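Local coordinates for protein Poly(Beta-D-mannuronate) lyase (Pseudopedobacter saltans, PDB 7O79) that probably cleaves the poly(beta-D-mannuronate) of alginate by elimination, as a family 6 polysaccharide lyase built on a beta-helix, at residues V156-F161 with I195-F200; K219-T224 with T241-F246; C284-E289 with D346-L351. One frame throughout, in Å; residues are numbered along the deposited sequence.

Contact 1: V156-F161 with I195-F200; sequences VQYCYF and IKNNLF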
loop_
_atom_site.group_PDB
_atom_site.type_symbol
_atom_site.label_atom_id
_atom_site.label_comp_id
_atom_site.label_asym_id
_atom_site.label_seq_id
_atom_site.Cartn_x
_atom_site.Cartn_y
_atom_site.Cartn_z
ATOM N N VAL A 156 5.520 6.609 4.745
ATOM C CA VAL A 156 4.243 6.965 5.346
ATOM C C VAL A 156 4.121 6.134 6.622
ATOM O O VAL A 156 4.103 4.899 6.555
ATOM C CB VAL A 156 3.063 6.677 4.395
ATOM C CG1 VAL A 156 1.719 6.870 5.120
ATOM C CG2 VAL A 156 3.162 7.508 3.106
ATOM N N GLN A 157 4.071 6.795 7.783
ATOM C CA GLN A 157 4.065 6.061 9.041
ATOM C C GLN A 157 3.161 6.735 10.060
ATOM O O GLN A 157 2.957 7.948 10.021
ATOM C CB GLN A 157 5.495 5.892 9.599
ATOM C CG GLN A 157 6.210 7.184 9.902
ATOM C CD GLN A 157 7.636 6.949 10.378
ATOM O OE1 GLN A 157 8.125 5.825 10.359
ATOM N NE2 GLN A 157 8.313 8.017 10.795
ATOM N N TYR A 158 2.619 5.924 10.979
ATOM C CA TYR A 158 1.767 6.419 12.062
ATOM C C TYR A 158 0.602 7.238 11.542
ATOM O O TYR A 158 0.154 8.191 12.190
ATOM C CB TYR A 158 2.556 7.232 13.098
ATOM C CG TYR A 158 3.834 6.582 13.562
ATOM C CD1 TYR A 158 3.805 5.379 14.246
ATOM C CD2 TYR A 158 5.061 7.197 13.374
ATOM C CE1 TYR A 158 4.974 4.782 14.690
ATOM C CE2 TYR A 158 6.235 6.613 13.819
ATOM C CZ TYR A 158 6.185 5.410 14.470
ATOM O OH TYR A 158 7.350 4.824 14.920
ATOM N N CYS A 159 0.082 6.862 10.382
ATOM C CA CYS A 159 -1.123 7.491 9.881
ATOM C C CYS A 159 -2.340 6.610 10.150
ATOM O O CYS A 159 -2.241 5.438 10.525
ATOM C CB CYS A 159 -0.984 7.808 8.388
ATOM S SG CYS A 159 0.212 9.136 8.075
ATOM N N TYR A 160 -3.508 7.208 9.949
ATOM C CA TYR A 160 -4.782 6.584 10.265
ATOM C C TYR A 160 -5.683 6.692 9.041
ATOM O O TYR A 160 -5.976 7.804 8.579
ATOM C CB TYR A 160 -5.396 7.272 11.489
ATOM C CG TYR A 160 -6.643 6.638 12.060
ATOM C CD1 TYR A 160 -6.915 5.286 11.881
ATOM C CD2 TYR A 160 -7.546 7.400 12.801
ATOM C CE1 TYR A 160 -8.051 4.709 12.429
ATOM C CE2 TYR A 160 -8.693 6.833 13.342
ATOM C CZ TYR A 160 -8.934 5.492 13.160
ATOM O OH TYR A 160 -10.065 4.939 13.700
ATOM N N PHE A 161 -6.126 5.542 8.516
ATOM C CA PHE A 161 -7.004 5.491 7.344
ATOM C C PHE A 161 -8.306 4.812 7.752
ATOM O O PHE A 161 -8.324 3.609 8.034
ATOM C CB PHE A 161 -6.341 4.766 6.170
ATOM C CG PHE A 161 -4.954 5.271 5.844
ATOM C CD1 PHE A 161 -3.845 4.788 6.521
ATOM C CD2 PHE A 161 -4.772 6.246 4.866
ATOM C CE1 PHE A 161 -2.567 5.249 6.232
ATOM C CE2 PHE A 161 -3.495 6.715 4.563
ATOM C CZ PHE A 161 -2.389 6.224 5.260
ATOM N N ILE A 195 5.672 1.754 4.021
ATOM C CA ILE A 195 4.354 1.868 4.636
ATOM C C ILE A 195 4.487 1.221 6.009
ATOM O O ILE A 195 4.530 -0.010 6.111
ATOM C CB ILE A 195 3.274 1.161 3.807
ATOM C CG1 ILE A 195 3.177 1.744 2.382
ATOM C CG2 ILE A 195 1.934 1.210 4.545
ATOM C CD1 ILE A 195 2.192 0.930 1.476
ATOM N N LYS A 196 4.556 2.022 7.073
ATOM C CA LYS A 196 5.004 1.493 8.357
ATOM C C LYS A 196 4.144 2.006 9.502
ATOM O O LYS A 196 3.825 3.193 9.560
ATOM C CB LYS A 196 6.474 1.850 8.602
ATOM C CG LYS A 196 7.059 1.393 9.963
ATOM C CD LYS A 196 8.494 1.938 10.104
ATOM C CE LYS A 196 8.947 2.066 11.566
ATOM N NZ LYS A 196 8.601 3.434 12.109
ATOM N N ASN A 197 3.758 1.091 10.400
ATOM C CA ASN A 197 3.054 1.432 11.639
ATOM C C ASN A 197 1.851 2.324 11.368
ATOM O O ASN A 197 1.619 3.308 12.068
ATOM C CB ASN A 197 3.981 2.103 12.669
ATOM C CG ASN A 197 5.124 1.219 13.105
ATOM O OD1 ASN A 197 4.995 0.001 13.155
ATOM N ND2 ASN A 197 6.239 1.832 13.470
ATOM N N ASN A 198 1.059 1.969 10.353
ATOM C CA ASN A 198 -0.203 2.658 10.120
ATOM C C ASN A 198 -1.371 1.792 10.590
ATOM O O ASN A 198 -1.268 0.562 10.676
ATOM C CB ASN A 198 -0.387 3.000 8.639
ATOM C CG ASN A 198 0.733 3.847 8.099
ATOM O OD1 ASN A 198 0.840 5.032 8.416
ATOM N ND2 ASN A 198 1.623 3.223 7.329
ATOM N N LEU A 199 -2.488 2.451 10.873
ATOM C CA LEU A 199 -3.737 1.804 11.261
ATOM C C LEU A 199 -4.773 1.965 10.154
ATOM O O LEU A 199 -5.096 3.088 9.749
ATOM C CB LEU A 199 -4.261 2.387 12.567
ATOM C CG LEU A 199 -5.588 1.830 13.088
ATOM C CD1 LEU A 199 -5.525 0.335 13.348
ATOM C CD2 LEU A 199 -6.003 2.546 14.364
ATOM N N PHE A 200 -5.366 0.869 9.725
ATOM C CA PHE A 200 -6.422 0.885 8.749
ATOM C C PHE A 200 -7.692 0.340 9.430
ATOM O O PHE A 200 -7.652 -0.702 10.021
ATOM C CB PHE A 200 -6.117 0.004 7.553
ATOM C CG PHE A 200 -4.876 0.360 6.805
ATOM C CD1 PHE A 200 -3.634 0.022 7.279
ATOM C CD2 PHE A 200 -4.958 0.959 5.586
ATOM C CE1 PHE A 200 -2.508 0.328 6.567
ATOM C CE2 PHE A 200 -3.836 1.270 4.880
ATOM C CZ PHE A 200 -2.614 0.959 5.367
#

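Contact 2: K219-T224 with T241-F246; sequences KVIGNT and TIEENF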
loop_
_atom_site.group_PDB
_atom_site.type_symbol
_atom_site.label_atom_id
_atom_site.label_comp_id
_atom_site.label_asym_id
_atom_site.label_seq_id
_atom_site.Cartn_x
_atom_site.Cartn_y
_atom_site.Cartn_z
ATOM N N LYS A 219 8.734 -1.588 1.709
ATOM C CA LYS A 219 8.561 -2.117 3.046
ATOM C C LYS A 219 7.172 -1.862 3.628
ATOM O O LYS A 219 6.818 -0.748 3.885
ATOM C CB LYS A 219 9.581 -1.510 3.985
ATOM C CG LYS A 219 10.974 -1.442 3.438
ATOM C CD LYS A 219 11.496 -2.838 3.323
ATOM C CE LYS A 219 12.970 -2.960 3.598
ATOM N NZ LYS A 219 13.643 -3.271 2.334
ATOM N N VAL A 220 6.443 -2.931 3.897
ATOM C CA VAL A 220 5.119 -2.890 4.487
ATOM C C VAL A 220 5.328 -3.546 5.855
ATOM O O VAL A 220 5.345 -4.730 5.962
ATOM C CB VAL A 220 4.090 -3.600 3.617
ATOM C CG1 VAL A 220 2.730 -3.454 4.215
ATOM C CG2 VAL A 220 4.080 -2.993 2.241
ATOM N N ILE A 221 5.487 -2.708 6.877
ATOM C CA ILE A 221 5.984 -3.122 8.194
ATOM C C ILE A 221 5.045 -2.633 9.286
ATOM O O ILE A 221 4.723 -1.442 9.339
ATOM C CB ILE A 221 7.390 -2.562 8.488
ATOM C CG1 ILE A 221 8.358 -2.751 7.330
ATOM C CG2 ILE A 221 7.963 -3.206 9.751
ATOM C CD1 ILE A 221 8.465 -4.177 6.901
ATOM N N GLY A 222 4.627 -3.541 10.168
ATOM C CA GLY A 222 4.020 -3.134 11.431
ATOM C C GLY A 222 2.726 -2.360 11.322
ATOM O O GLY A 222 2.422 -1.557 12.205
ATOM N N ASN A 223 1.945 -2.591 10.275
ATOM C CA ASN A 223 0.637 -1.974 10.112
ATOM C C ASN A 223 -0.449 -2.841 10.750
ATOM O O ASN A 223 -0.335 -4.067 10.815
ATOM C CB ASN A 223 0.324 -1.791 8.631
ATOM C CG ASN A 223 1.330 -0.895 7.935
ATOM O OD1 ASN A 223 1.278 0.336 8.053
ATOM N ND2 ASN A 223 2.281 -1.511 7.240
ATOM N N THR A 224 -1.529 -2.194 11.176
ATOM C CA THR A 224 -2.690 -2.883 11.732
ATOM C C THR A 224 -3.877 -2.628 10.812
ATOM O O THR A 224 -4.235 -1.471 10.565
ATOM C CB THR A 224 -2.974 -2.395 13.162
ATOM O OG1 THR A 224 -1.921 -2.835 14.028
ATOM C CG2 THR A 224 -4.286 -2.965 13.680
ATOM N N THR A 241 8.986 -6.425 0.968
ATOM C CA THR A 241 9.013 -6.890 2.351
ATOM C C THR A 241 7.675 -6.590 3.008
ATOM O O THR A 241 7.227 -5.438 3.032
ATOM C CB THR A 241 10.159 -6.251 3.138
ATOM O OG1 THR A 241 11.412 -6.670 2.586
ATOM C CG2 THR A 241 10.101 -6.663 4.603
ATOM N N ILE A 242 7.034 -7.632 3.528
ATOM C CA ILE A 242 5.751 -7.517 4.215
ATOM C C ILE A 242 5.942 -8.237 5.543
ATOM O O ILE A 242 5.966 -9.469 5.586
ATOM C CB ILE A 242 4.598 -8.114 3.397
ATOM C CG1 ILE A 242 4.527 -7.405 2.040
ATOM C CG2 ILE A 242 3.264 -7.917 4.115
ATOM C CD1 ILE A 242 3.487 -7.963 1.112
ATOM N N GLU A 243 6.103 -7.475 6.625
ATOM C CA GLU A 243 6.549 -8.023 7.902
ATOM C C GLU A 243 5.830 -7.376 9.067
ATOM O O GLU A 243 5.574 -6.174 9.055
ATOM C CB GLU A 243 8.059 -7.841 8.111
ATOM C CG GLU A 243 8.897 -8.637 7.152
ATOM C CD GLU A 243 10.391 -8.462 7.385
ATOM O OE1 GLU A 243 11.161 -9.279 6.827
ATOM O OE2 GLU A 243 10.783 -7.486 8.067
ATOM N N GLU A 244 5.529 -8.192 10.075
ATOM C CA GLU A 244 5.066 -7.726 11.384
ATOM C C GLU A 244 3.763 -6.945 11.311
ATOM O O GLU A 244 3.510 -6.074 12.151
ATOM C CB GLU A 244 6.150 -6.911 12.094
ATOM C CG GLU A 244 7.343 -7.765 12.519
ATOM C CD GLU A 244 8.626 -6.965 12.643
ATOM O OE1 GLU A 244 9.622 -7.339 11.993
ATOM O OE2 GLU A 244 8.640 -5.960 13.384
ATOM N N ASN A 245 2.915 -7.266 10.330
ATOM C CA ASN A 245 1.609 -6.637 10.200
ATOM C C ASN A 245 0.567 -7.443 10.964
ATOM O O ASN A 245 0.751 -8.628 11.241
ATOM C CB ASN A 245 1.179 -6.514 8.731
ATOM C CG ASN A 245 2.145 -5.691 7.905
ATOM O OD1 ASN A 245 2.126 -4.460 7.966
ATOM N ND2 ASN A 245 3.000 -6.365 7.118
ATOM N N PHE A 246 -0.527 -6.777 11.319
ATOM C CA PHE A 246 -1.650 -7.406 11.998
ATOM C C PHE A 246 -2.886 -7.194 11.146
ATOM O O PHE A 246 -3.268 -6.053 10.878
ATOM C CB PHE A 246 -1.878 -6.818 13.387
ATOM C CG PHE A 246 -0.802 -7.147 14.382
ATOM C CD1 PHE A 246 -0.915 -8.261 15.201
ATOM C CD2 PHE A 246 0.291 -6.303 14.549
ATOM C CE1 PHE A 246 0.062 -8.556 16.140
ATOM C CE2 PHE A 246 1.276 -6.600 15.492
ATOM C CZ PHE A 246 1.147 -7.725 16.287
HETATM O O HOH W 1 12.256 -5.300 0.409
#

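Contact 3: C284-E289 with D346-L351; sequences CGEYIE and DQRMLL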
loop_
_atom_site.group_PDB
_atom_site.type_symbol
_atom_site.label_atom_id
_atom_site.label_comp_id
_atom_site.label_asym_id
_atom_site.label_seq_id
_atom_site.Cartn_x
_atom_site.Cartn_y
_atom_site.Cartn_z
ATOM N N CYS A 284 0.010 -17.583 -9.486
ATOM C CA CYS A 284 0.765 -18.189 -10.574
ATOM C C CYS A 284 1.281 -17.114 -11.527
ATOM O O CYS A 284 0.591 -16.136 -11.826
ATOM C CB CYS A 284 -0.099 -19.191 -11.344
ATOM S SG CYS A 284 -0.645 -20.630 -10.401
ATOM N N GLY A 285 2.499 -17.290 -11.991
ATOM C CA GLY A 285 3.079 -16.336 -12.908
ATOM C C GLY A 285 2.755 -16.686 -14.345
ATOM O O GLY A 285 2.290 -17.788 -14.655
ATOM N N GLU A 286 3.038 -15.738 -15.230
ATOM C CA GLU A 286 2.802 -15.923 -16.654
ATOM C C GLU A 286 4.081 -16.279 -17.400
ATOM O O GLU A 286 5.093 -15.583 -17.281
ATOM C CB GLU A 286 2.179 -14.678 -17.280
ATOM C CG GLU A 286 1.744 -15.002 -18.696
ATOM C CD GLU A 286 1.008 -13.888 -19.378
ATOM O OE1 GLU A 286 1.462 -12.721 -19.337
ATOM O OE2 GLU A 286 -0.023 -14.210 -19.990
ATOM N N TYR A 287 4.021 -17.350 -18.187
ATOM C CA TYR A 287 5.113 -17.724 -19.084
ATOM C C TYR A 287 5.103 -16.822 -20.314
ATOM O O TYR A 287 4.058 -16.656 -20.943
ATOM C CB TYR A 287 4.940 -19.181 -19.500
ATOM C CG TYR A 287 5.977 -19.724 -20.457
ATOM C CD1 TYR A 287 7.271 -20.034 -20.025
ATOM C CD2 TYR A 287 5.661 -19.938 -21.800
ATOM C CE1 TYR A 287 8.216 -20.554 -20.913
ATOM C CE2 TYR A 287 6.587 -20.443 -22.682
ATOM C CZ TYR A 287 7.855 -20.761 -22.242
ATOM O OH TYR A 287 8.761 -21.276 -23.141
ATOM N N ILE A 288 6.256 -16.237 -20.662
ATOM C CA ILE A 288 6.349 -15.305 -21.785
ATOM C C ILE A 288 7.472 -15.639 -22.752
ATOM O O ILE A 288 7.676 -14.900 -23.717
ATOM C CB ILE A 288 6.498 -13.840 -21.313
ATOM C CG1 ILE A 288 7.884 -13.617 -20.690
ATOM C CG2 ILE A 288 5.367 -13.427 -20.385
ATOM C CD1 ILE A 288 8.263 -12.151 -20.526
ATOM N N GLU A 289 8.225 -16.718 -22.528
ATOM C CA GLU A 289 9.387 -16.961 -23.373
ATOM C C GLU A 289 8.971 -17.206 -24.814
ATOM O O GLU A 289 9.668 -16.789 -25.745
ATOM C CB GLU A 289 10.200 -18.140 -22.838
ATOM C CG GLU A 289 11.466 -18.460 -23.653
ATOM C CD GLU A 289 12.406 -17.265 -23.812
ATOM O OE1 GLU A 289 12.651 -16.846 -24.968
ATOM O OE2 GLU A 289 12.876 -16.721 -22.787
ATOM N N ASP A 346 -3.813 -15.749 -22.170
ATOM C CA ASP A 346 -2.779 -15.645 -21.152
ATOM C C ASP A 346 -2.148 -17.013 -20.956
ATOM O O ASP A 346 -2.720 -18.056 -21.297
ATOM C CB ASP A 346 -3.318 -15.136 -19.802
ATOM C CG ASP A 346 -4.232 -16.137 -19.108
ATOM O OD1 ASP A 346 -3.699 -17.145 -18.582
ATOM O OD2 ASP A 346 -5.446 -15.878 -18.992
ATOM N N GLN A 347 -0.963 -17.001 -20.371
ATOM C CA GLN A 347 -0.210 -18.207 -20.089
ATOM C C GLN A 347 0.110 -18.261 -18.594
ATOM O O GLN A 347 1.211 -18.626 -18.193
ATOM C CB GLN A 347 1.043 -18.263 -20.975
ATOM C CG GLN A 347 0.667 -18.107 -22.472
ATOM C CD GLN A 347 1.796 -18.354 -23.477
ATOM O OE1 GLN A 347 1.542 -18.839 -24.571
ATOM N NE2 GLN A 347 3.030 -18.000 -23.122
ATOM N N ARG A 348 -0.877 -17.877 -17.761
ATOM C CA ARG A 348 -0.750 -17.835 -16.297
ATOM C C ARG A 348 -0.765 -19.228 -15.669
ATOM O O ARG A 348 -1.703 -19.638 -14.970
ATOM C CB ARG A 348 -1.839 -16.960 -15.695
ATOM C CG ARG A 348 -1.749 -15.502 -16.104
ATOM C CD ARG A 348 -3.070 -14.866 -15.820
ATOM N NE ARG A 348 -3.322 -14.851 -14.389
ATOM C CZ ARG A 348 -4.290 -14.140 -13.832
ATOM N NH1 ARG A 348 -5.095 -13.419 -14.619
ATOM N NH2 ARG A 348 -4.465 -14.172 -12.514
ATOM N N MET A 349 0.334 -19.919 -15.887
ATOM C CA MET A 349 0.569 -21.301 -15.523
ATOM C C MET A 349 1.892 -21.599 -14.815
ATOM O O MET A 349 2.217 -22.778 -14.617
ATOM C CB MET A 349 0.375 -22.155 -16.777
ATOM C CG MET A 349 1.289 -21.651 -17.923
ATOM S SD MET A 349 2.988 -21.897 -18.005
ATOM C CE MET A 349 3.155 -23.652 -18.273
ATOM N N LEU A 350 2.614 -20.591 -14.332
ATOM C CA LEU A 350 3.865 -20.817 -13.620
ATOM C C LEU A 350 3.552 -21.004 -12.136
ATOM O O LEU A 350 3.225 -20.047 -11.433
ATOM C CB LEU A 350 4.833 -19.659 -13.862
ATOM C CG LEU A 350 5.298 -19.518 -15.322
ATOM C CD1 LEU A 350 6.180 -18.300 -15.490
ATOM C CD2 LEU A 350 6.026 -20.780 -15.834
ATOM N N LEU A 351 3.654 -22.240 -11.662
ATOM C CA LEU A 351 3.439 -22.529 -10.258
ATOM C C LEU A 351 4.596 -21.973 -9.425
ATOM O O LEU A 351 5.746 -21.982 -9.870
ATOM C CB LEU A 351 3.333 -24.036 -10.061
ATOM C CG LEU A 351 2.129 -24.663 -10.759
ATOM C CD1 LEU A 351 2.133 -26.163 -10.569
ATOM C CD2 LEU A 351 0.841 -24.047 -10.196
HETATM O O HOH W 2 -2.079 -15.964 -12.054
#

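Contact 1: V156-F161 with I195-F200
Asn198 reaches back to the 156-161 segment and grips it at two points, Val156 and Cys159. With CG beside the backbone N (chi1 -58°), its amide is carried across so that OD1 meets Cys159 N and ND2 meets Val156 O. The bond from Cys159 N to Asn198 OD1, 2.8 Å long, lies in the carbonyl plane and on a lone pair. Asn198 ND2 gives a nearly straight bond (171°) to Val156 O at 3.1 Å, but comes from well above that carbonyl's plane; Lys196 N donates to the same oxygen, which thus accepts two bonds. With both ends engaged, the buried amide has little freedom to rotate. The two segments belong to consecutive coils of a right-handed parallel beta-helix, and an asparagine stacked on its equivalent in the next coil is a recurrent feature in pectate-lyase-like proteins; here Asn223 continues the row by accepting from Asn198 N. Asn197 and Tyr158 both have positive phi, where the two chains bend together, and Asn197 CB lies alongside the Tyr158 ring, 3.5 Å from CE1. On the outer side, Lys196 runs alongside Gln157 and bends at its last torsion, bringing NZ to 3.0 Å from Gln157 OE1, above the plane of that amide, with a weak bond to Tyr158 OH. Gln157 NE2 turns the other way, to Gln130 of the preceding coil. CD2 of Leu199 packs against Tyr160 CE1 at 3.6 Å. The inner side is aromatic: Phe161 and Phe200 point the same way, their planes 19° apart and their centroids separated by 5.1 Å. They are slid so far that Phe161 CD1 sits over the rim of one Phe200 face, 3.9 Å from CE2, while Phe134 meets Phe161 from the previous coil and Phe175 packs on both rings.

Contact 2: K219-T224 with T241-F246
Thr241 O accepts from Val220 N at 2.8 Å, while the side chain of Thr241 serves Lys219 and Ile221. The CB of Thr241 rests against Lys219 CD at 3.7 Å, and a water links Thr241 OG1 to Lys219 NZ; its methyl, CG2, meets CD1 of Ile221. Ile242 turns to the interior side, where CG1 packs beside Val220 CB. Glu243 N then bonds to Val220 O, and Glu243 O receives Gly222 N at 3.0 Å. The segments lie on neighbouring coils of a parallel beta-helix, bending together: Gly222 and Glu244 both have positive phi, and Gly222 CA comes to 3.1 Å from Glu244 O in a CA-H...O contact. Asn245 follows in the turn, a member of the asparagine row that runs from coil to coil in this fold. Asn223 and Asn245 share one setting, CG beside the backbone N (chi1 -61° and -60°), which lays their amides side by side and nearly coplanar, 6° apart. Asn245 OD1 takes two bonds from one residue, Asn223 N and Asn223 ND2, each at 3.0 Å. ND2 of Asn245 goes to Val220 O from above the carbonyl plane and also to Asn270 OD1 in the next coil; Asn223 ND2 also donates to Ile195 O. Phe246 resumes the strand, its N bonded to Asn223 O at 2.8 Å. CB of Phe246 lies 4.0 Å from Thr224 OG1, an oxygen that accepts from Leu445 N in the C-terminal segment.

Contact 3: C284-E289 with D346-L351
Gly285 and Leu350 form a single antiparallel hydrogen-bonded bridge, with Gly285 N donating to Leu350 O at 2.9 Å and Leu350 N to Gly285 O at 2.8 Å. Two residues, Met349 and Leu350, stand against the single Gly285, making a classic beta bulge that joins two long loops leaving the coils of the beta-helix. An inverse gamma turn, centred at Arg348, leads into it, and Asp346 OD1 closes an Asx turn onto Arg348 N. Gln347 O accepts Met349 N, within the gamma turn, and Tyr287 N, across the contact, from opposite faces of its plane. With CG turned away from its own N (chi1 -171°), the extended Glu286 chain brings OE2 to Gln347 N at 3.0 Å, which it meets with its anti lone pair; the same oxygen forms a salt bridge with Arg311. Exchanging Glu286 for an alanine would probably leave Arg311 without its carboxylate mate and Gln347 N without its acceptor. The amide of Gln347 returns the grip: NE2 donates to Tyr287 O at 2.8 Å from above the carbonyl plane and lies at the edge of the Tyr287 ring, while OE1 accepts from Leu292 N. Met349 SD touches Tyr287 CB at 3.7 Å and stands obliquely to the ring in a Met-aromatic contact, and Phe385 meets the tyrosine ring edge-to-face. Leu350 CD1 covers Glu286 O at 3.4 Å. At the other end, a water donates to Cys284 O at 2.7 Å and accepts from Arg348 NE at 2.9 Å.

Contacts 1 and 2 belong to one run of beta-helix coils, with one strand pairing between them, their centres 10 Å apart. Strand 194-201 of contact 1 lies directly beside strand 219-226 of contact 2, and probable backbone hydrogen bonds join them: Phe200 N to Thr224 O at 2.7 Å and Ile195 N to Lys219 O at 2.8 Å. Together they illustrate how a solenoid repeats one pairing from coil to coil. Contact 3 differs in kind, tying irregular loops that stand off the helix. Its centre is 34 Å from that of contact 1 and 28 Å from that of contact 2, with nearest atoms about 22 Å and about 15 Å away, so it touches neither.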